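Local coordinates for protein 2-hydroxychromene-2-carboxylate isomerase (Pseudomonas putida, PDB 2IMF) that catalyses the glutathione-dependent, reversible isomerization of 2-hydroxychromene-2-carboxylate to trans-o-hydroxybenzylidenepyruvate in the bacterial breakdown of naphthalene, at residues Thr170-Trp178 against Leu184-Leu194; Gly29-Ile37 against Phe93-Ala103. One frame throughout, in Å; residues are numbered along the deposited sequence. Where two conformers were deposited one is given.

Contact 1 (Thr170-Trp178 against Leu184-Leu194); sequences TMFLGDEMW and LFMLESAMGRL
W178 lies flat against L187 and M186 where the closing beta-hairpin of the thioredoxin fold meets the C-terminal helix, the beta-beta-alpha end of that fold. The hairpin pairs M171 with W178 and L173 with E176, and reverses in a type II' beta turn from L173 to E176 in which G174 takes a positive phi. Helix 184-194 runs nearly parallel to strand 170-173, 14° between the short axes. L187 CA sits over the six-membered ring of W178, 3.9 Å from its centroid and only 6° off the normal, a CH-pi contact. The CG of W178 is anti to its carbonyl carbon (chi1 -59°), which turns the indole toward the helix. At the pyrrole end M186 CB lies 3.4 Å from W178 NE1, and M186 SD makes an oblique Met-aromatic contact with the five-membered ring. L187 CD1 reaches W178 CZ3 at 3.5 Å and also touches L173 CB, which lies at the indole's edge. L173 CD2 packs on M191 CG (3.6 Å, in the conformer given) and meets L194 CD2 tip to tip. On the side nearer the bound glutathione, the bent chain of M171 puts CE 3.7 Å from L184 CD2. At the outer side a water donates to E176 OE1 (2.8 Å) and accepts from R193 NH2 (3.2 Å), linking opposite charges that do not touch. R69 and W70 of the second subunit pack on W178 and M186, respectively. Direct contact between hairpin and helix is thus mainly apolar and aromatic, the charged link left to a bridging water.

Contact 2 (Gly29-Ile37 against Phe93-Ala103); sequences GLTIRYNAI and FYYSGAEAQAA
Y34 and A36 of the outermost strand 31-36 pack on F93, E99 and A103 in a largely buried strand-to-helix contact, where the thioredoxin-like sheet meets the helical part of the chain; strand 31-36 and the short segment 99-103 cross at 51°. F93 CZ presses on Y34 CB at 3.4 Å, while F93 CB rests against the methyl of A36. The Y34 ring leans on the start of helix 99-115, its OH 3.3 Å from A103 CB, and E99 OE1 lies at the ring's edge near its plane. Y94 OH donates to A36 O at 2.6 Å, approaching 20° out of the carbonyl plane. F93 CD2 stands 3.5 Å above the centre of the Y94 ring, covering that face. A phenylalanine in place of Y94 would probably leave A36 O without this hydroxyl donor and the ring without the bond that fixes its far end. The E99 chain leaves with CG anti to the backbone N (chi1 166°) and bends at chi2, which brings its carboxylate to the strand, where OE2 accepts a long bond from I32 N (3.3 Å). I32 O also lies close to both carboxylate oxygens, 2.8 Å from E99 OE1, a meeting of acceptors that might favour the protonated acid. S96 N and S96 OG both donate to F93 O, fixing the loop before the helix. Strand 2-7 pairs with the strand's inner edge, V106 of helix 99-115 touches both Y34 and F93, and R152 and Q156 of helix 147-162 pack on Y94.

How the contacts relate
Both contacts are mainly buried and hold opposite edges of one four-stranded mixed sheet: contact 1 the antiparallel hairpin strands, contact 2 the outermost parallel strand, with strand 2-7 touching both. Contact 1 is local in sequence and stays apolar, its polar link a bridging water; contact 2 joins segments 56 residues apart and uses direct bonds to strand backbone from a tyrosine hydroxyl and a glutamate. Only contact 1 reaches the second subunit, and it lies nearer the bound glutathione. Their centres are about 18 Å apart, yet they meet where M191 SD, in the conformer given, packs 3.5 Å from L30 CD1.

Contact 1 (Thr170-Trp178 against Leu184-Leu194)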
loop_
_atom_site.group_PDB
_atom_site.type_symbol
_atom_site.label_atom_id
_atom_site.label_comp_id
_atom_site.label_asym_id
_atom_site.label_seq_id
_atom_site.Cartn_x
_atom_site.Cartn_y
_atom_site.Cartn_z
ATOM N N THR A 170 4.686 -7.568 -8.138
ATOM C CA THR A 170 5.987 -7.602 -7.440
ATOM C C THR A 170 7.044 -7.403 -8.530
ATOM O O THR A 170 6.944 -7.986 -9.613
ATOM C CB THR A 170 6.170 -8.853 -6.578
ATOM O OG1 THR A 170 5.205 -8.775 -5.526
ATOM C CG2 THR A 170 7.539 -8.812 -5.922
ATOM N N MET A 171 8.039 -6.580 -8.209
ATOM C CA MET A 171 9.102 -6.212 -9.180
ATOM C C MET A 171 10.431 -6.460 -8.508
ATOM O O MET A 171 10.590 -6.075 -7.326
ATOM C CB MET A 171 9.052 -4.757 -9.680
ATOM C CG MET A 171 7.881 -4.493 -10.583
ATOM S SD MET A 171 6.211 -4.408 -9.895
ATOM C CE MET A 171 6.370 -3.252 -8.524
ATOM N N PHE A 172 11.438 -6.992 -9.235
ATOM C CA PHE A 172 12.814 -7.108 -8.678
ATOM C C PHE A 172 13.714 -6.395 -9.648
ATOM O O PHE A 172 13.602 -6.570 -10.872
ATOM C CB PHE A 172 13.310 -8.551 -8.588
ATOM C CG PHE A 172 12.680 -9.419 -7.523
ATOM C CD1 PHE A 172 11.419 -9.960 -7.729
ATOM C CD2 PHE A 172 13.360 -9.692 -6.360
ATOM C CE1 PHE A 172 10.859 -10.797 -6.770
ATOM C CE2 PHE A 172 12.817 -10.525 -5.403
ATOM C CZ PHE A 172 11.595 -11.077 -5.611
ATOM N N LEU A 173 14.711 -5.763 -9.049
ATOM C CA LEU A 173 15.920 -5.268 -9.753
ATOM C C LEU A 173 17.072 -5.728 -8.889
ATOM O O LEU A 173 17.225 -5.312 -7.722
ATOM C CB LEU A 173 15.884 -3.788 -9.893
ATOM C CG LEU A 173 17.135 -3.240 -10.570
ATOM C CD1 LEU A 173 17.235 -3.772 -11.994
ATOM C CD2 LEU A 173 16.895 -1.770 -10.602
ATOM N N GLY A 174 17.915 -6.626 -9.407
ATOM C CA GLY A 174 19.031 -7.051 -8.602
ATOM C C GLY A 174 18.475 -7.792 -7.418
ATOM O O GLY A 174 17.628 -8.688 -7.578
ATOM N N ASP A 175 18.928 -7.454 -6.208
ATOM C CA ASP A 175 18.432 -8.092 -4.984
ATOM C C ASP A 175 17.239 -7.333 -4.321
ATOM O O ASP A 175 16.879 -7.682 -3.199
ATOM C CB ASP A 175 19.587 -8.248 -3.986
ATOM C CG ASP A 175 20.632 -9.253 -4.497
ATOM O OD1 ASP A 175 20.254 -10.443 -4.687
ATOM O OD2 ASP A 175 21.787 -8.833 -4.618
ATOM N N GLU A 176 16.799 -6.272 -4.970
ATOM C CA GLU A 176 15.724 -5.421 -4.338
ATOM C C GLU A 176 14.437 -5.839 -4.971
ATOM O O GLU A 176 14.278 -6.005 -6.200
ATOM C CB GLU A 176 15.919 -3.958 -4.637
ATOM C CG GLU A 176 17.043 -3.398 -3.738
ATOM C CD GLU A 176 17.268 -1.943 -3.971
ATOM O OE1 GLU A 176 17.609 -1.502 -5.058
ATOM O OE2 GLU A 176 17.083 -1.184 -2.986
ATOM N N MET A 177 13.497 -5.954 -4.064
ATOM C CA MET A 177 12.069 -6.378 -4.332
ATOM C C MET A 177 11.171 -5.258 -3.881
ATOM O O MET A 177 11.339 -4.728 -2.752
ATOM C CB MET A 177 11.671 -7.624 -3.542
ATOM C CG MET A 177 10.336 -8.259 -4.081
ATOM S SD MET A 177 9.745 -9.672 -3.262
ATOM C CE MET A 177 8.903 -8.840 -1.945
ATOM N N TRP A 178 10.242 -4.832 -4.751
ATOM C CA TRP A 178 9.146 -3.901 -4.383
ATOM C C TRP A 178 7.831 -4.554 -4.691
ATOM O O TRP A 178 7.662 -5.153 -5.743
ATOM C CB TRP A 178 9.286 -2.585 -5.131
ATOM C CG TRP A 178 10.586 -1.788 -4.925
ATOM C CD1 TRP A 178 10.855 -0.956 -3.926
ATOM C CD2 TRP A 178 11.795 -1.956 -5.686
ATOM N NE1 TRP A 178 12.182 -0.468 -4.043
ATOM C CE2 TRP A 178 12.746 -1.084 -5.125
ATOM C CE3 TRP A 178 12.131 -2.724 -6.792
ATOM C CZ2 TRP A 178 14.049 -0.960 -5.620
ATOM C CZ3 TRP A 178 13.455 -2.575 -7.311
ATOM C CH2 TRP A 178 14.364 -1.684 -6.736
ATOM N N LEU A 184 6.538 1.649 -7.674
ATOM C CA LEU A 184 7.282 1.749 -8.926
ATOM C C LEU A 184 8.152 2.979 -8.888
ATOM O O LEU A 184 9.215 2.954 -9.502
ATOM C CB LEU A 184 6.325 1.681 -10.143
ATOM C CG LEU A 184 5.864 0.257 -10.465
ATOM C CD1 LEU A 184 4.791 0.358 -11.529
ATOM C CD2 LEU A 184 6.988 -0.578 -10.980
ATOM N N PHE A 185 7.829 3.992 -8.114
ATOM C CA PHE A 185 8.700 5.195 -8.098
ATOM C C PHE A 185 10.033 4.811 -7.500
ATOM O O PHE A 185 11.107 5.372 -7.900
ATOM C CB PHE A 185 8.080 6.377 -7.364
ATOM C CG PHE A 185 8.126 6.272 -5.859
ATOM C CD1 PHE A 185 7.106 5.640 -5.139
ATOM C CD2 PHE A 185 9.156 6.873 -5.163
ATOM C CE1 PHE A 185 7.181 5.579 -3.725
ATOM C CE2 PHE A 185 9.248 6.827 -3.801
ATOM C CZ PHE A 185 8.250 6.171 -3.042
ATOM N N MET A 186 10.050 3.816 -6.602
ATOM C CA MET A 186 11.348 3.451 -6.033
ATOM C C MET A 186 12.141 2.617 -6.993
ATOM O O MET A 186 13.411 2.724 -7.052
ATOM C CB MET A 186 11.148 2.643 -4.749
ATOM C CG MET A 186 10.531 3.447 -3.615
ATOM S SD MET A 186 10.324 2.333 -2.188
ATOM C CE MET A 186 9.684 3.411 -0.933
ATOM N N LEU A 187 11.489 1.751 -7.760
ATOM C CA LEU A 187 12.180 0.997 -8.784
ATOM C C LEU A 187 12.741 1.998 -9.807
ATOM O O LEU A 187 13.897 1.823 -10.248
ATOM C CB LEU A 187 11.155 0.116 -9.492
ATOM C CG LEU A 187 11.687 -0.612 -10.756
ATOM C CD1 LEU A 187 12.861 -1.577 -10.573
ATOM C CD2 LEU A 187 10.635 -1.345 -11.444
ATOM N N GLU A 188 12.013 3.043 -10.141
ATOM C CA GLU A 188 12.442 3.963 -11.158
ATOM C C GLU A 188 13.663 4.673 -10.584
ATOM O O GLU A 188 14.671 4.874 -11.301
ATOM C CB GLU A 188 11.328 4.886 -11.525
ATOM C CG GLU A 188 10.312 4.149 -12.444
ATOM C CD GLU A 188 8.948 4.799 -12.431
ATOM O OE1 GLU A 188 8.746 5.908 -11.867
ATOM O OE2 GLU A 188 8.009 4.196 -13.026
ATOM N N SER A 189 13.664 5.040 -9.324
ATOM C CA SER A 189 14.838 5.715 -8.776
ATOM C C SER A 189 16.061 4.787 -8.771
ATOM O O SER A 189 17.230 5.256 -9.093
ATOM C CB SER A 189 14.549 6.165 -7.345
ATOM O OG SER A 189 13.699 7.273 -7.351
ATOM N N ALA A 190 15.928 3.534 -8.464
ATOM C CA ALA A 190 17.032 2.598 -8.487
ATOM C C ALA A 190 17.547 2.467 -9.923
ATOM O O ALA A 190 18.769 2.329 -10.119
ATOM C CB ALA A 190 16.605 1.226 -7.967
ATOM N N MET A 191 16.662 2.432 -10.907
ATOM C CA MET A 191 17.099 2.302 -12.285
ATOM C C MET A 191 17.909 3.508 -12.654
ATOM O O MET A 191 18.952 3.341 -13.304
ATOM C CB MET A 191 15.983 1.948 -13.188
ATOM C CG MET A 191 15.334 0.616 -12.814
ATOM S SD MET A 191 14.164 0.170 -14.121
ATOM C CE MET A 191 12.814 1.184 -13.679
ATOM N N GLY A 192 17.449 4.705 -12.278
ATOM C CA GLY A 192 18.177 5.943 -12.583
ATOM C C GLY A 192 19.533 5.903 -11.935
ATOM O O GLY A 192 20.511 6.299 -12.594
ATOM N N ARG A 193 19.651 5.489 -10.689
ATOM C CA ARG A 193 20.972 5.433 -10.053
ATOM C C ARG A 193 21.890 4.546 -10.857
ATOM O O ARG A 193 23.076 4.875 -11.015
ATOM C CB ARG A 193 20.858 4.956 -8.592
ATOM C CG ARG A 193 20.303 6.043 -7.636
ATOM C CD ARG A 193 20.424 5.732 -6.129
ATOM N NE ARG A 193 19.639 4.525 -5.766
ATOM C CZ ARG A 193 18.346 4.546 -5.473
ATOM N NH1 ARG A 193 17.720 5.719 -5.465
ATOM N NH2 ARG A 193 17.703 3.408 -5.151
ATOM N N LEU A 194 21.390 3.440 -11.400
ATOM C CA LEU A 194 22.220 2.504 -12.190
ATOM C C LEU A 194 22.548 3.101 -13.560
ATOM O O LEU A 194 23.681 2.929 -14.042
ATOM C CB LEU A 194 21.423 1.195 -12.354
ATOM C CG LEU A 194 21.825 -0.025 -11.531
ATOM C CD1 LEU A 194 22.482 0.220 -10.134
ATOM C CD2 LEU A 194 20.670 -1.011 -11.505
HETATM O O HOH W 1 19.386 0.647 -5.137
#

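Contact 2 (Gly29-Ile37 against Phe93-Ala103)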
loop_
_atom_site.group_PDB
_atom_site.type_symbol
_atom_site.label_atom_id
_atom_site.label_comp_id
_atom_site.label_asym_id
_atom_site.label_seq_id
_atom_site.Cartn_x
_atom_site.Cartn_y
_atom_site.Cartn_z
ATOM N N GLY A 29 13.468 1.878 -23.138
ATOM C CA GLY A 29 14.090 0.589 -23.458
ATOM C C GLY A 29 14.338 -0.347 -22.283
ATOM O O GLY A 29 15.168 -1.264 -22.370
ATOM N N LEU A 30 13.598 -0.166 -21.192
ATOM C CA LEU A 30 13.736 -1.113 -20.072
ATOM C C LEU A 30 13.297 -2.506 -20.538
ATOM O O LEU A 30 12.286 -2.623 -21.224
ATOM C CB LEU A 30 12.869 -0.655 -18.885
ATOM C CG LEU A 30 12.761 -1.634 -17.705
ATOM C CD1 LEU A 30 14.154 -1.735 -17.060
ATOM C CD2 LEU A 30 11.744 -1.129 -16.701
ATOM N N THR A 31 14.041 -3.541 -20.149
ATOM C CA THR A 31 13.683 -4.934 -20.449
ATOM C C THR A 31 12.880 -5.532 -19.288
ATOM O O THR A 31 13.381 -5.568 -18.167
ATOM C CB THR A 31 14.908 -5.791 -20.584
ATOM O OG1 THR A 31 15.681 -5.304 -21.706
ATOM C CG2 THR A 31 14.566 -7.258 -20.839
ATOM N N ILE A 32 11.702 -6.078 -19.581
ATOM C CA ILE A 32 10.847 -6.701 -18.518
ATOM C C ILE A 32 10.840 -8.188 -18.708
ATOM O O ILE A 32 10.508 -8.674 -19.819
ATOM C CB ILE A 32 9.385 -6.254 -18.649
ATOM C CG1 ILE A 32 9.256 -4.732 -18.507
ATOM C CG2 ILE A 32 8.499 -6.939 -17.587
ATOM C CD1 ILE A 32 9.659 -4.252 -17.122
ATOM N N ARG A 33 11.128 -8.939 -17.651
ATOM C CA ARG A 33 10.914 -10.360 -17.633
ATOM C C ARG A 33 9.547 -10.633 -16.937
ATOM O O ARG A 33 9.419 -10.461 -15.694
ATOM C CB ARG A 33 12.063 -11.084 -16.943
ATOM C CG ARG A 33 11.878 -12.559 -16.902
ATOM C CD ARG A 33 13.141 -13.275 -16.335
ATOM N NE ARG A 33 14.336 -12.439 -16.435
ATOM C CZ ARG A 33 15.318 -12.375 -15.525
ATOM N NH1 ARG A 33 15.283 -13.096 -14.417
ATOM N NH2 ARG A 33 16.337 -11.568 -15.714
ATOM N N TYR A 34 8.550 -11.069 -17.704
ATOM C CA TYR A 34 7.173 -11.269 -17.180
ATOM C C TYR A 34 6.981 -12.632 -16.552
ATOM O O TYR A 34 7.488 -13.661 -17.081
ATOM C CB TYR A 34 6.186 -11.167 -18.313
ATOM C CG TYR A 34 6.089 -9.816 -18.910
ATOM C CD1 TYR A 34 6.950 -9.472 -19.968
ATOM C CD2 TYR A 34 5.184 -8.847 -18.450
ATOM C CE1 TYR A 34 6.886 -8.217 -20.569
ATOM C CE2 TYR A 34 5.131 -7.595 -19.055
ATOM C CZ TYR A 34 6.017 -7.284 -20.101
ATOM O OH TYR A 34 5.941 -6.061 -20.694
ATOM N N ASN A 35 6.276 -12.679 -15.421
ATOM C CA ASN A 35 5.980 -13.901 -14.758
ATOM C C ASN A 35 4.510 -13.895 -14.309
ATOM O O ASN A 35 4.176 -13.253 -13.321
ATOM C CB ASN A 35 6.873 -14.041 -13.501
ATOM C CG ASN A 35 8.391 -14.033 -13.830
ATOM O OD1 ASN A 35 8.964 -15.055 -14.220
ATOM N ND2 ASN A 35 8.987 -12.869 -13.756
ATOM N N ALA A 36 3.677 -14.704 -14.963
ATOM C CA ALA A 36 2.262 -14.857 -14.532
ATOM C C ALA A 36 2.201 -15.912 -13.455
ATOM O O ALA A 36 2.670 -17.050 -13.670
ATOM C CB ALA A 36 1.349 -15.245 -15.700
ATOM N N ILE A 37 1.663 -15.549 -12.277
ATOM C CA ILE A 37 1.654 -16.490 -11.152
ATOM C C ILE A 37 0.324 -16.492 -10.438
ATOM O O ILE A 37 -0.498 -15.597 -10.612
ATOM C CB ILE A 37 2.745 -16.181 -10.055
ATOM C CG1 ILE A 37 2.578 -14.720 -9.535
ATOM C CG2 ILE A 37 4.134 -16.262 -10.703
ATOM C CD1 ILE A 37 3.498 -14.421 -8.301
ATOM N N PHE A 93 -0.381 -17.065 -20.687
ATOM C CA PHE A 93 0.844 -16.305 -20.844
ATOM C C PHE A 93 1.995 -17.212 -21.311
ATOM O O PHE A 93 2.858 -16.741 -22.015
ATOM C CB PHE A 93 1.226 -15.602 -19.505
ATOM C CG PHE A 93 2.632 -15.072 -19.511
ATOM C CD1 PHE A 93 2.891 -13.912 -20.155
ATOM C CD2 PHE A 93 3.692 -15.767 -18.904
ATOM C CE1 PHE A 93 4.175 -13.431 -20.283
ATOM C CE2 PHE A 93 4.985 -15.306 -19.000
ATOM C CZ PHE A 93 5.204 -14.137 -19.678
ATOM N N TYR A 94 2.024 -18.441 -20.862
ATOM C CA TYR A 94 3.113 -19.327 -21.228
ATOM C C TYR A 94 3.051 -19.828 -22.659
ATOM O O TYR A 94 3.988 -20.543 -23.072
ATOM C CB TYR A 94 3.195 -20.454 -20.177
ATOM C CG TYR A 94 3.545 -19.807 -18.829
ATOM C CD1 TYR A 94 4.841 -19.348 -18.624
ATOM C CD2 TYR A 94 2.560 -19.549 -17.853
ATOM C CE1 TYR A 94 5.191 -18.630 -17.471
ATOM C CE2 TYR A 94 2.877 -18.870 -16.691
ATOM C CZ TYR A 94 4.179 -18.365 -16.538
ATOM O OH TYR A 94 4.546 -17.667 -15.408
ATOM N N TYR A 95 2.059 -19.436 -23.443
ATOM C CA TYR A 95 2.110 -19.703 -24.887
ATOM C C TYR A 95 2.980 -18.649 -25.587
ATOM O O TYR A 95 3.357 -18.896 -26.710
ATOM C CB TYR A 95 0.683 -19.555 -25.421
ATOM C CG TYR A 95 0.458 -20.065 -26.842
ATOM C CD1 TYR A 95 0.214 -21.415 -27.019
ATOM C CD2 TYR A 95 0.371 -19.190 -27.954
ATOM C CE1 TYR A 95 -0.043 -21.946 -28.305
ATOM C CE2 TYR A 95 0.107 -19.722 -29.239
ATOM C CZ TYR A 95 -0.140 -21.052 -29.331
ATOM O OH TYR A 95 -0.369 -21.524 -30.636
ATOM N N SER A 96 3.236 -17.476 -25.002
ATOM C CA SER A 96 3.859 -16.400 -25.725
ATOM C C SER A 96 5.330 -16.689 -25.894
ATOM O O SER A 96 5.931 -17.429 -25.119
ATOM C CB SER A 96 3.613 -15.064 -25.022
ATOM O OG SER A 96 4.200 -14.988 -23.742
ATOM N N GLY A 97 5.885 -16.119 -26.963
ATOM C CA GLY A 97 7.272 -16.467 -27.355
ATOM C C GLY A 97 8.260 -15.453 -26.812
ATOM O O GLY A 97 8.470 -15.350 -25.599
ATOM N N ALA A 98 8.842 -14.661 -27.698
ATOM C CA ALA A 98 9.858 -13.739 -27.261
ATOM C C ALA A 98 9.208 -12.487 -26.709
ATOM O O ALA A 98 7.965 -12.382 -26.652
ATOM C CB ALA A 98 10.813 -13.409 -28.402
ATOM N N GLU A 99 10.061 -11.547 -26.319
ATOM C CA GLU A 99 9.691 -10.454 -25.439
ATOM C C GLU A 99 8.552 -9.636 -25.988
ATOM O O GLU A 99 7.679 -9.241 -25.208
ATOM C CB GLU A 99 10.909 -9.560 -25.149
ATOM C CG GLU A 99 10.584 -8.196 -24.502
ATOM C CD GLU A 99 10.267 -8.267 -23.000
ATOM O OE1 GLU A 99 9.952 -9.363 -22.472
ATOM O OE2 GLU A 99 10.334 -7.195 -22.352
ATOM N N ALA A 100 8.549 -9.364 -27.297
ATOM C CA ALA A 100 7.555 -8.437 -27.844
ATOM C C ALA A 100 6.187 -9.092 -27.675
ATOM O O ALA A 100 5.202 -8.413 -27.402
ATOM C CB ALA A 100 7.817 -8.135 -29.297
ATOM N N GLN A 101 6.152 -10.400 -27.905
ATOM C CA GLN A 101 4.865 -11.115 -27.964
ATOM C C GLN A 101 4.404 -11.417 -26.533
ATOM O O GLN A 101 3.213 -11.444 -26.263
ATOM C CB GLN A 101 4.912 -12.364 -28.839
ATOM C CG GLN A 101 4.717 -12.155 -30.391
ATOM C CD GLN A 101 3.303 -11.685 -30.796
ATOM O OE1 GLN A 101 2.903 -10.549 -30.500
ATOM N NE2 GLN A 101 2.555 -12.553 -31.489
ATOM N N ALA A 102 5.356 -11.596 -25.624
ATOM C CA ALA A 102 5.040 -11.775 -24.185
ATOM C C ALA A 102 4.455 -10.474 -23.686
ATOM O O ALA A 102 3.372 -10.498 -23.085
ATOM C CB ALA A 102 6.295 -12.178 -23.393
ATOM N N ALA A 103 5.062 -9.321 -23.938
ATOM C CA ALA A 103 4.508 -8.075 -23.541
ATOM C C ALA A 103 3.202 -7.810 -24.216
ATOM O O ALA A 103 2.273 -7.232 -23.635
ATOM C CB ALA A 103 5.497 -6.944 -23.891
#